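Local coordinates for protein cytolethal distending toxin subunit B (Escherichia coli, PDB 2F1N) that nicks DNA as the endonuclease subunit of a tripartite bacterial toxin, very probably damaging the DNA of intoxicated cells and so arresting their cycle at G2/M, at residues S32-N35 and I36-Q40. Sequence-based numbering, arbitrary orientation.
Sequences SKWN and INVRQ
N35 and R39, one turn apart on helix 31-42, run side by side, and the guanidinium of R39 reaches back to two oxygens of N35. The straightest link is R39 NH2 to N35 OD1, 3.1 Å with an N-H...O angle of 159°; the oxygen lies almost in the guanidinium plane, while the amide plane stands 82° from it. R39 NE adds two weak bonds, to backbone N35 O at 3.1 Å and to N35 OD1 at 3.4 Å. The arginine chain is extended through chi1 and chi2, and the bend at chi3 (-77°) folds NE toward both acceptors. A further bond, from R39 NH1 to L84 O, also holds the group.

W34 and V38 form the buried side. V38 CG2 sits over one face of the indole, 4.3 Å from the centroid of the six-membered ring, a CH-pi contact; V38 CG1 packs 3.7 Å from W34 CE3. The same ring touches I95, F97, A110 and V112 of the neighbouring strands, and its NE1 donates to A56 O.

On the other side of W34 and V38, the side chain of N37 crosses that of K33 at a slant, with N37 ND2 3.4 Å from K33 CA. The extended lysine carries NZ away to L23 O and S251 O.

The backbone departs from a regular alpha-helix: V38 N binds K33 O at 2.8 Å and R39 N binds W34 O, both i to i+5 pairs that define a pi-type widening within the helix of this beta-alpha-beta unit. Because R39 N goes to W34 O and Q40 N to I36 O, neither donor serves N35 O, which takes the weak bond from R39 NE instead. The N35-R39 bonds thus lie on the more exposed face, whereas W34 and V38 are buried toward the strands, V38 touching L23 of strand 18-25.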
# COMPACT_ATOMS: atom_id res chain seq x y z
N SER A 32 18.76 -5.79 -3.78
CA SER A 32 18.88 -4.61 -4.64
C SER A 32 17.59 -3.85 -4.78
O SER A 32 17.58 -2.63 -4.72
CB SER A 32 19.45 -4.95 -6.03
OG SER A 32 20.83 -5.29 -5.90
N LYS A 33 16.49 -4.57 -4.96
CA LYS A 33 15.20 -3.92 -5.09
C LYS A 33 14.90 -3.09 -3.85
O LYS A 33 14.34 -2.00 -4.00
CB LYS A 33 14.10 -4.90 -5.37
CG LYS A 33 14.12 -5.35 -6.84
CD LYS A 33 13.23 -6.56 -7.05
CE LYS A 33 13.21 -6.90 -8.56
NZ LYS A 33 12.24 -7.97 -8.91
N TRP A 34 15.26 -3.59 -2.66
CA TRP A 34 15.12 -2.75 -1.46
C TRP A 34 16.20 -1.68 -1.32
O TRP A 34 15.89 -0.51 -1.23
CB TRP A 34 15.05 -3.58 -0.20
CG TRP A 34 13.67 -4.14 0.01
CD1 TRP A 34 13.18 -5.37 -0.42
CD2 TRP A 34 12.61 -3.53 0.76
NE1 TRP A 34 11.87 -5.51 -0.02
CE2 TRP A 34 11.50 -4.41 0.73
CE3 TRP A 34 12.48 -2.29 1.42
CZ2 TRP A 34 10.27 -4.12 1.33
CZ3 TRP A 34 11.29 -2.02 2.09
CH2 TRP A 34 10.19 -2.92 2.02
N ASN A 35 17.49 -2.10 -1.33
CA ASN A 35 18.58 -1.15 -0.99
C ASN A 35 18.81 -0.08 -2.03
O ASN A 35 19.26 1.02 -1.68
CB ASN A 35 19.93 -1.84 -0.66
CG ASN A 35 20.94 -0.88 0.06
OD1 ASN A 35 20.60 -0.13 1.00
ND2 ASN A 35 22.21 -0.92 -0.40
N ILE A 36 18.47 -0.39 -3.28
CA ILE A 36 18.52 0.62 -4.34
C ILE A 36 17.16 1.22 -4.70
O ILE A 36 16.95 2.41 -4.51
CB ILE A 36 19.25 0.08 -5.61
CG1 ILE A 36 20.54 -0.61 -5.19
CG2 ILE A 36 19.50 1.23 -6.62
CD1 ILE A 36 21.59 0.32 -4.65
N ASN A 37 16.24 0.40 -5.19
CA ASN A 37 15.00 0.92 -5.79
C ASN A 37 14.00 1.45 -4.78
O ASN A 37 13.53 2.56 -4.91
CB ASN A 37 14.37 -0.10 -6.71
CG ASN A 37 15.38 -0.61 -7.76
OD1 ASN A 37 15.94 0.18 -8.54
ND2 ASN A 37 15.62 -1.89 -7.75
N VAL A 38 13.69 0.67 -3.74
CA VAL A 38 12.81 1.25 -2.70
C VAL A 38 13.45 2.46 -2.01
O VAL A 38 12.76 3.47 -1.75
CB VAL A 38 12.43 0.16 -1.63
CG1 VAL A 38 11.79 0.85 -0.44
CG2 VAL A 38 11.49 -0.94 -2.22
N ARG A 39 14.74 2.38 -1.73
CA ARG A 39 15.46 3.49 -1.12
C ARG A 39 15.31 4.80 -1.91
O ARG A 39 15.06 5.85 -1.33
CB ARG A 39 16.93 3.15 -1.02
CG ARG A 39 17.72 4.29 -0.41
CD ARG A 39 19.20 4.09 -0.50
NE ARG A 39 19.69 3.14 0.49
CZ ARG A 39 20.11 3.50 1.72
NH1 ARG A 39 20.05 4.76 2.09
NH2 ARG A 39 20.58 2.58 2.56
N GLN A 40 15.44 4.70 -3.23
CA GLN A 40 15.25 5.87 -4.10
C GLN A 40 13.85 6.45 -4.05
O GLN A 40 13.69 7.68 -4.07
CB GLN A 40 15.71 5.55 -5.54
CG GLN A 40 17.29 5.58 -5.76
CD GLN A 40 18.18 5.56 -4.48
OE1 GLN A 40 18.93 4.58 -4.23
NE2 GLN A 40 18.12 6.65 -3.69